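Local coordinates for uncharacterized protein VP1736 (Vibrio parahaemolyticus, PDB 3LXQ), which is of unknown function but contains a sulfatase-family domain and probably belongs to the alkaline phosphatase superfamily, at residues 310-321 with 380-389; 125-133 with 302-310. All blocks are in the same frame, centred on the assembly; numbering follows the deposited sequence.

Contact 1: 310-321 with 380-389; sequences VFGANLVPVKHF and MQYDKNFGYL
Leu315 and Val316 pass beside a tight hairpin whose type II' turn runs from Tyr382 to Asn385, with the CA atoms of Val316 and Tyr382 5.8 Å apart. Tyr382 has CG anti to the backbone N (chi1 -179°), which sends its phenol across into the bend of the loop. There its OH donates to Val310 O at 2.9 Å, from above the carbonyl plane, and accepts Ala313 N at 3.2 Å along a fairly straight line (164°). Two bonds thus grip one hydroxyl and bridge the loop's bend. Pro317 lies over one face of the ring, its CD making a CH-pi contact, while the carboxylate of Asp383 sits toward the rim of the opposite face. Farther along, the Asn385 amide reaches Leu315 O: ND2 is 3.0 Å from that oxygen, which lies in the amide plane. Val316 wedges between the hairpin strands' side chains, CG1 against Met380 CG at 3.5 Å and CG2 against Asn385 CB and the N of Gly387, where no side chain stands in the way. The selenomethionine Met380 lays its CB over one face of Phe321, 3.6 Å from the ring centroid; its bent chain brings SE back obliquely in a Met-aromatic contact, and CE on to Val318. Gln381 O and Tyr382 CB meet the Phe321 edge. All this fixes the 310-321 loop of the sulfatase-family domain to a beta-hairpin with a two-residue turn at the edge of the five-stranded antiparallel sheet.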
loop_
_atom_site.group_PDB
_atom_site.type_symbol
_atom_site.label_atom_id
_atom_site.label_comp_id
_atom_site.label_asym_id
_atom_site.label_seq_id
_atom_site.Cartn_x
_atom_site.Cartn_y
_atom_site.Cartn_z
ATOM N N VAL A 310 16.936 2.708 1.516
ATOM C CA VAL A 310 18.154 3.493 1.564
ATOM C C VAL A 310 18.508 3.643 3.047
ATOM O O VAL A 310 17.608 3.680 3.894
ATOM C CB VAL A 310 18.016 4.853 0.829
ATOM C CG1 VAL A 310 17.110 5.824 1.589
ATOM C CG2 VAL A 310 19.397 5.478 0.579
ATOM N N PHE A 311 19.809 3.699 3.345
ATOM C CA PHE A 311 20.322 3.727 4.714
ATOM C C PHE A 311 21.116 4.995 5.008
ATOM O O PHE A 311 21.793 5.538 4.129
ATOM C CB PHE A 311 21.215 2.501 4.978
ATOM C CG PHE A 311 20.478 1.196 4.905
ATOM C CD1 PHE A 311 19.832 0.687 6.027
ATOM C CD2 PHE A 311 20.414 0.481 3.706
ATOM C CE1 PHE A 311 19.132 -0.520 5.959
ATOM C CE2 PHE A 311 19.713 -0.721 3.627
ATOM C CZ PHE A 311 19.072 -1.222 4.755
ATOM N N GLY A 312 21.030 5.457 6.253
ATOM C CA GLY A 312 21.758 6.645 6.700
ATOM C C GLY A 312 21.409 7.884 5.896
ATOM O O GLY A 312 22.272 8.719 5.614
ATOM N N ALA A 313 20.145 7.979 5.496
ATOM C CA ALA A 313 19.626 9.176 4.850
ATOM C C ALA A 313 19.293 10.205 5.924
ATOM O O ALA A 313 19.025 9.856 7.084
ATOM C CB ALA A 313 18.382 8.844 4.024
ATOM N N ASN A 314 19.339 11.477 5.548
ATOM C CA ASN A 314 18.967 12.518 6.482
ATOM C C ASN A 314 17.503 12.892 6.356
ATOM O O ASN A 314 16.942 12.899 5.248
ATOM C CB ASN A 314 19.857 13.746 6.348
ATOM C CG ASN A 314 20.267 14.306 7.701
ATOM O OD1 ASN A 314 20.827 15.402 7.792
ATOM N ND2 ASN A 314 19.996 13.547 8.767
ATOM N N LEU A 315 16.906 13.184 7.515
ATOM C CA LEU A 315 15.502 13.580 7.655
ATOM C C LEU A 315 14.560 12.571 6.983
ATOM O O LEU A 315 14.559 11.393 7.363
ATOM C CB LEU A 315 15.288 15.034 7.190
ATOM C CG LEU A 315 15.963 16.102 8.078
ATOM C CD1 LEU A 315 15.991 17.460 7.388
ATOM C CD2 LEU A 315 15.320 16.190 9.465
ATOM N N VAL A 316 13.762 13.014 6.012
ATOM C CA VAL A 316 12.937 12.079 5.241
ATOM C C VAL A 316 13.251 12.150 3.744
ATOM O O VAL A 316 12.948 13.147 3.091
ATOM C CB VAL A 316 11.424 12.255 5.511
ATOM C CG1 VAL A 316 10.610 11.259 4.672
ATOM C CG2 VAL A 316 11.127 12.045 6.983
ATOM N N PRO A 317 13.868 11.084 3.199
ATOM C CA PRO A 317 14.216 11.033 1.774
ATOM C C PRO A 317 12.999 10.722 0.888
ATOM O O PRO A 317 12.769 9.580 0.500
ATOM C CB PRO A 317 15.269 9.925 1.708
ATOM C CG PRO A 317 14.918 9.011 2.850
ATOM C CD PRO A 317 14.351 9.898 3.935
ATOM N N VAL A 318 12.249 11.770 0.569
ATOM C CA VAL A 318 10.951 11.689 -0.119
ATOM C C VAL A 318 10.942 10.776 -1.345
ATOM O O VAL A 318 10.033 9.938 -1.494
ATOM C CB VAL A 318 10.451 13.118 -0.499
ATOM C CG1 VAL A 318 9.167 13.078 -1.328
ATOM C CG2 VAL A 318 10.254 13.970 0.760
ATOM N N LYS A 319 11.962 10.937 -2.193
ATOM C CA LYS A 319 12.122 10.185 -3.438
ATOM C C LYS A 319 12.041 8.690 -3.178
ATOM O O LYS A 319 11.529 7.932 -4.005
ATOM C CB LYS A 319 13.469 10.537 -4.103
ATOM N N HIS A 320 12.528 8.273 -2.010
ATOM C CA HIS A 320 12.569 6.860 -1.653
ATOM C C HIS A 320 11.318 6.327 -0.960
ATOM O O HIS A 320 11.322 5.224 -0.434
ATOM C CB HIS A 320 13.817 6.553 -0.853
ATOM C CG HIS A 320 15.070 6.688 -1.651
ATOM N ND1 HIS A 320 15.505 5.703 -2.510
ATOM C CD2 HIS A 320 15.966 7.701 -1.749
ATOM C CE1 HIS A 320 16.628 6.095 -3.090
ATOM N NE2 HIS A 320 16.931 7.300 -2.640
ATOM N N PHE A 321 10.251 7.116 -0.977
ATOM C CA PHE A 321 8.920 6.624 -0.619
ATOM C C PHE A 321 8.042 6.600 -1.863
ATOM O O PHE A 321 6.897 6.109 -1.840
ATOM C CB PHE A 321 8.316 7.494 0.487
ATOM C CG PHE A 321 8.999 7.337 1.821
ATOM C CD1 PHE A 321 10.183 8.019 2.104
ATOM C CD2 PHE A 321 8.466 6.498 2.786
ATOM C CE1 PHE A 321 10.832 7.862 3.325
ATOM C CE2 PHE A 321 9.099 6.339 4.011
ATOM C CZ PHE A 321 10.282 7.030 4.285
HETATM N N MSE A 380 4.999 10.121 5.400
HETATM C CA MSE A 380 6.027 9.094 5.311
HETATM C C MSE A 380 6.938 9.007 6.533
HETATM O O MSE A 380 7.342 10.023 7.118
HETATM C CB MSE A 380 6.764 9.121 3.959
HETATM C CG MSE A 380 7.386 10.416 3.577
HETATM SE SE MSE A 380 7.271 10.840 1.656
HETATM C CE MSE A 380 6.555 12.620 1.973
ATOM N N GLN A 381 7.186 7.767 6.952
ATOM C CA GLN A 381 7.983 7.483 8.136
ATOM C C GLN A 381 9.270 6.830 7.712
ATOM O O GLN A 381 9.253 5.745 7.129
ATOM C CB GLN A 381 7.236 6.540 9.074
ATOM C CG GLN A 381 7.881 6.373 10.438
ATOM C CD GLN A 381 7.439 7.444 11.432
ATOM O OE1 GLN A 381 6.261 7.799 11.488
ATOM N NE2 GLN A 381 8.385 7.948 12.236
ATOM N N TYR A 382 10.382 7.500 8.007
ATOM C CA TYR A 382 11.704 6.962 7.779
ATOM C C TYR A 382 12.347 6.687 9.141
ATOM O O TYR A 382 12.943 7.584 9.752
ATOM C CB TYR A 382 12.559 7.926 6.935
ATOM C CG TYR A 382 13.947 7.402 6.640
ATOM C CD1 TYR A 382 14.135 6.369 5.713
ATOM C CD2 TYR A 382 15.073 7.930 7.280
ATOM C CE1 TYR A 382 15.390 5.872 5.438
ATOM C CE2 TYR A 382 16.343 7.436 7.011
ATOM C CZ TYR A 382 16.490 6.406 6.086
ATOM O OH TYR A 382 17.722 5.897 5.789
ATOM N N ASP A 383 12.207 5.446 9.615
ATOM C CA ASP A 383 12.645 5.070 10.976
ATOM C C ASP A 383 11.960 5.943 12.048
ATOM O O ASP A 383 10.750 5.852 12.246
ATOM C CB ASP A 383 14.188 5.117 11.091
ATOM C CG ASP A 383 14.875 4.099 10.182
ATOM O OD1 ASP A 383 14.270 3.037 9.908
ATOM O OD2 ASP A 383 16.027 4.352 9.751
ATOM N N LYS A 384 12.738 6.798 12.707
ATOM C CA LYS A 384 12.231 7.666 13.764
ATOM C C LYS A 384 11.703 9.013 13.238
ATOM O O LYS A 384 11.138 9.804 14.000
ATOM C CB LYS A 384 13.324 7.893 14.827
ATOM N N ASN A 385 11.901 9.280 11.949
ATOM C CA ASN A 385 11.461 10.545 11.361
ATOM C C ASN A 385 10.124 10.438 10.632
ATOM O O ASN A 385 9.887 9.480 9.915
ATOM C CB ASN A 385 12.526 11.091 10.423
ATOM C CG ASN A 385 13.840 11.366 11.137
ATOM O OD1 ASN A 385 13.889 11.463 12.362
ATOM N ND2 ASN A 385 14.907 11.490 10.370
ATOM N N PHE A 386 9.259 11.431 10.838
ATOM C CA PHE A 386 7.956 11.492 10.179
ATOM C C PHE A 386 7.896 12.712 9.284
ATOM O O PHE A 386 8.226 13.835 9.710
ATOM C CB PHE A 386 6.815 11.548 11.203
ATOM C CG PHE A 386 5.432 11.699 10.582
ATOM C CD1 PHE A 386 4.878 12.973 10.355
ATOM C CD2 PHE A 386 4.673 10.575 10.254
ATOM C CE1 PHE A 386 3.577 13.102 9.793
ATOM C CE2 PHE A 386 3.393 10.700 9.697
ATOM C CZ PHE A 386 2.847 11.959 9.464
ATOM N N GLY A 387 7.472 12.489 8.045
ATOM C CA GLY A 387 7.330 13.556 7.068
ATOM C C GLY A 387 5.916 13.727 6.560
ATOM O O GLY A 387 5.193 12.750 6.357
ATOM N N TYR A 388 5.521 14.981 6.379
ATOM C CA TYR A 388 4.209 15.326 5.836
ATOM C C TYR A 388 4.411 16.216 4.609
ATOM O O TYR A 388 4.819 17.389 4.711
ATOM C CB TYR A 388 3.340 16.019 6.899
ATOM C CG TYR A 388 1.836 15.964 6.628
ATOM C CD1 TYR A 388 1.060 14.889 7.074
ATOM C CD2 TYR A 388 1.194 17.000 5.941
ATOM C CE1 TYR A 388 -0.333 14.850 6.835
ATOM C CE2 TYR A 388 -0.164 16.969 5.694
ATOM C CZ TYR A 388 -0.921 15.895 6.140
ATOM O OH TYR A 388 -2.257 15.889 5.888
ATOM N N LEU A 389 4.176 15.620 3.449
ATOM C CA LEU A 389 4.323 16.275 2.160
ATOM C C LEU A 389 2.968 16.771 1.648
ATOM O O LEU A 389 1.988 16.009 1.609
ATOM C CB LEU A 389 4.959 15.317 1.141
ATOM C CG LEU A 389 5.194 15.839 -0.292
ATOM C CD1 LEU A 389 6.351 16.859 -0.369
ATOM C CD2 LEU A 389 5.411 14.701 -1.291
#

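Contact 2: 125-133 with 302-310; sequences QMYATGTRS and VIADHDARV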
loop_
_atom_site.group_PDB
_atom_site.type_symbol
_atom_site.label_atom_id
_atom_site.label_comp_id
_atom_site.label_asym_id
_atom_site.label_seq_id
_atom_site.Cartn_x
_atom_site.Cartn_y
_atom_site.Cartn_z
ATOM N N GLN A 125 2.066 10.375 -8.305
ATOM C CA GLN A 125 2.515 10.961 -7.045
ATOM C C GLN A 125 2.075 10.141 -5.827
ATOM O O GLN A 125 1.614 10.704 -4.845
ATOM C CB GLN A 125 2.017 12.410 -6.905
ATOM C CG GLN A 125 2.733 13.392 -7.816
ATOM C CD GLN A 125 4.222 13.489 -7.526
ATOM O OE1 GLN A 125 5.039 13.592 -8.442
ATOM N NE2 GLN A 125 4.581 13.476 -6.249
HETATM N N MSE A 126 2.254 8.826 -5.922
HETATM C CA MSE A 126 1.957 7.867 -4.871
HETATM C C MSE A 126 3.155 7.642 -3.950
HETATM O O MSE A 126 4.272 7.422 -4.413
HETATM C CB MSE A 126 1.554 6.526 -5.493
HETATM C CG MSE A 126 1.161 5.460 -4.479
HETATM SE SE MSE A 126 -0.400 5.908 -3.399
HETATM C CE MSE A 126 -1.641 6.327 -4.844
ATOM N N TYR A 127 2.905 7.692 -2.643
ATOM C CA TYR A 127 3.961 7.469 -1.651
ATOM C C TYR A 127 3.618 6.404 -0.635
ATOM O O TYR A 127 2.494 6.349 -0.119
ATOM C CB TYR A 127 4.341 8.777 -0.958
ATOM C CG TYR A 127 4.928 9.765 -1.927
ATOM C CD1 TYR A 127 4.102 10.575 -2.706
ATOM C CD2 TYR A 127 6.305 9.865 -2.098
ATOM C CE1 TYR A 127 4.622 11.464 -3.626
ATOM C CE2 TYR A 127 6.840 10.766 -3.011
ATOM C CZ TYR A 127 5.991 11.567 -3.770
ATOM O OH TYR A 127 6.512 12.444 -4.698
ATOM N N ALA A 128 4.588 5.539 -0.364
ATOM C CA ALA A 128 4.476 4.590 0.730
ATOM C C ALA A 128 4.560 5.379 2.033
ATOM O O ALA A 128 5.189 6.433 2.074
ATOM C CB ALA A 128 5.584 3.530 0.654
ATOM N N THR A 129 3.864 4.899 3.064
ATOM C CA THR A 129 3.968 5.472 4.407
ATOM C C THR A 129 5.218 4.977 5.141
ATOM O O THR A 129 5.644 5.577 6.141
ATOM C CB THR A 129 2.751 5.106 5.258
ATOM O OG1 THR A 129 2.667 3.686 5.330
ATOM C CG2 THR A 129 1.448 5.669 4.662
ATOM N N GLY A 130 5.811 3.887 4.645
ATOM C CA GLY A 130 7.011 3.314 5.260
ATOM C C GLY A 130 8.108 2.818 4.337
ATOM O O GLY A 130 8.082 3.068 3.116
ATOM N N THR A 131 9.085 2.131 4.948
ATOM C CA THR A 131 10.227 1.549 4.252
ATOM C C THR A 131 10.295 0.028 4.348
ATOM O O THR A 131 11.153 -0.593 3.709
ATOM C CB THR A 131 11.556 2.106 4.782
ATOM O OG1 THR A 131 11.696 1.776 6.176
ATOM C CG2 THR A 131 11.609 3.602 4.579
ATOM N N ARG A 132 9.392 -0.572 5.121
ATOM C CA ARG A 132 9.442 -2.012 5.364
ATOM C C ARG A 132 8.210 -2.708 4.819
ATOM O O ARG A 132 7.145 -2.116 4.725
ATOM C CB ARG A 132 9.621 -2.314 6.857
ATOM C CG ARG A 132 10.969 -1.814 7.447
ATOM C CD ARG A 132 10.898 -1.804 8.956
ATOM N NE ARG A 132 12.203 -1.602 9.586
ATOM C CZ ARG A 132 12.687 -0.423 9.974
ATOM N NH1 ARG A 132 11.990 0.702 9.794
ATOM N NH2 ARG A 132 13.880 -0.366 10.545
ATOM N N SER A 133 8.396 -3.965 4.434
ATOM C CA SER A 133 7.331 -4.755 3.853
ATOM C C SER A 133 6.077 -4.805 4.716
ATOM O O SER A 133 4.972 -4.598 4.191
ATOM C CB SER A 133 7.842 -6.159 3.519
ATOM O OG SER A 133 8.843 -6.087 2.506
ATOM N N VAL A 302 -1.774 -2.712 -8.922
ATOM C CA VAL A 302 -0.342 -3.005 -8.877
ATOM C C VAL A 302 0.260 -1.893 -8.037
ATOM O O VAL A 302 0.232 -0.733 -8.434
ATOM C CB VAL A 302 0.332 -2.974 -10.264
ATOM C CG1 VAL A 302 1.839 -3.257 -10.135
ATOM C CG2 VAL A 302 -0.332 -3.955 -11.241
ATOM N N ILE A 303 0.800 -2.248 -6.878
ATOM C CA ILE A 303 1.374 -1.254 -5.976
ATOM C C ILE A 303 2.553 -1.854 -5.194
ATOM O O ILE A 303 2.514 -3.023 -4.807
ATOM C CB ILE A 303 0.284 -0.631 -5.037
ATOM C CG1 ILE A 303 0.798 0.661 -4.382
ATOM C CG2 ILE A 303 -0.239 -1.652 -4.021
ATOM C CD1 ILE A 303 -0.259 1.469 -3.650
ATOM N N ALA A 304 3.604 -1.064 -4.989
ATOM C CA ALA A 304 4.736 -1.524 -4.178
ATOM C C ALA A 304 4.408 -1.472 -2.683
ATOM O O ALA A 304 3.443 -0.807 -2.251
ATOM C CB ALA A 304 5.994 -0.710 -4.484
ATOM N N ASP A 305 5.187 -2.209 -1.897
ATOM C CA ASP A 305 5.097 -2.121 -0.441
ATOM C C ASP A 305 5.984 -0.993 0.090
ATOM O O ASP A 305 5.720 -0.454 1.163
ATOM C CB ASP A 305 5.419 -3.469 0.227
ATOM C CG ASP A 305 6.805 -3.994 -0.120
ATOM O OD1 ASP A 305 7.474 -3.460 -1.035
ATOM O OD2 ASP A 305 7.235 -4.953 0.550
ATOM N N HIS A 306 7.013 -0.642 -0.687
ATOM C CA HIS A 306 7.974 0.431 -0.381
ATOM C C HIS A 306 9.040 0.459 -1.488
ATOM O O HIS A 306 9.107 -0.443 -2.314
ATOM C CB HIS A 306 8.663 0.201 0.970
ATOM C CG HIS A 306 9.254 -1.168 1.114
ATOM N ND1 HIS A 306 10.529 -1.484 0.688
ATOM C CD2 HIS A 306 8.735 -2.311 1.615
ATOM C CE1 HIS A 306 10.772 -2.757 0.935
ATOM N NE2 HIS A 306 9.700 -3.282 1.499
ATOM N N ASP A 307 9.876 1.484 -1.492
ATOM C CA ASP A 307 11.030 1.536 -2.390
ATOM C C ASP A 307 12.116 0.642 -1.796
ATOM O O ASP A 307 12.076 0.320 -0.601
ATOM C CB ASP A 307 11.532 2.979 -2.491
ATOM C CG ASP A 307 12.638 3.178 -3.525
ATOM O OD1 ASP A 307 12.915 2.289 -4.368
ATOM O OD2 ASP A 307 13.235 4.270 -3.490
ATOM N N ALA A 308 13.074 0.230 -2.622
ATOM C CA ALA A 308 14.274 -0.408 -2.099
ATOM C C ALA A 308 14.860 0.500 -1.017
ATOM O O ALA A 308 15.038 1.700 -1.227
ATOM C CB ALA A 308 15.282 -0.646 -3.203
ATOM N N ARG A 309 15.140 -0.086 0.143
ATOM C CA ARG A 309 15.682 0.630 1.295
ATOM C C ARG A 309 16.902 1.506 0.959
ATOM O O ARG A 309 17.771 1.113 0.195
ATOM C CB ARG A 309 16.078 -0.395 2.356
ATOM C CG ARG A 309 16.007 0.104 3.797
ATOM C CD ARG A 309 14.816 -0.520 4.522
ATOM N NE ARG A 309 15.040 -0.534 5.968
ATOM C CZ ARG A 309 15.218 -1.632 6.704
ATOM N NH1 ARG A 309 15.179 -2.848 6.154
ATOM N NH2 ARG A 309 15.416 -1.510 8.008
ATOM N N VAL A 310 16.936 2.708 1.516
ATOM C CA VAL A 310 18.154 3.493 1.564
ATOM C C VAL A 310 18.508 3.643 3.047
ATOM O O VAL A 310 17.608 3.680 3.894
ATOM C CB VAL A 310 18.016 4.853 0.829
ATOM C CG1 VAL A 310 17.110 5.824 1.589
ATOM C CG2 VAL A 310 19.397 5.478 0.579
HETATM O O HOH W 1 9.672 3.485 0.675
#
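His306 and Ser133 meet with Asp305 in a polar cluster: Ser133 OG lies 2.8 Å from Asp305 OD2 and 3.1 Å from His306 NE2, with Glu94 as a further hydrogen-bond partner. The imidazole is sandwiched, with Thr131 O above one face and Asp305 OD1 above the other. Its rotation is fixed by a bond of 2.7 Å from His306 ND1 to Asp307 O, nearly straight at 172° and in the ring plane. A water joins the backbones, donating to Gly130 O and accepting from Asp307 N. Among charged groups, Arg309 NH2 comes over a face of the Arg132 guanidinium, 3.2 Å from Arg132 NH2, with the two planes 55° apart; Asp383, salt-bridged to Arg132, probably offsets part of this charge. Apolar contact is sparser: Ala128 CB rests 4.0 Å from His306 CA, and Met126 CG touches Ile303 CD1. Ser133 begins the helix that follows the N-cap residue Arg132. A hydroxyl at a helix start, facing Asp305, His306 and Glu94, with two arginines close by, resembles the acid- and histidine-lined metal sites of alkaline phosphatase relatives and probably marks the corresponding pocket here, though the contact itself holds no metal.

Overall arrangement
From the N terminus, the chain leaves strand 121-127 through loop 128-132 into helix 133-141 and winds through much of the domain before strand 298-304 brings it back, so contact 2 closes a long loop, with 168 residues between its segments. Contact 1 follows in series and closes a shorter one of 58: from Val310, which both share, the chain runs through strand 322-328 and on to the 380-389 hairpin. The two neither nest nor cross, and their centres lie 11 Å apart. Segment 125-133 leads off a strand of the mixed sheet, and probable backbone bonds from Ala128 N to Phe321 O and from Gln381 N to Thr129 O link it to the 310-321 loop's end and the five-stranded sheet's edge strand.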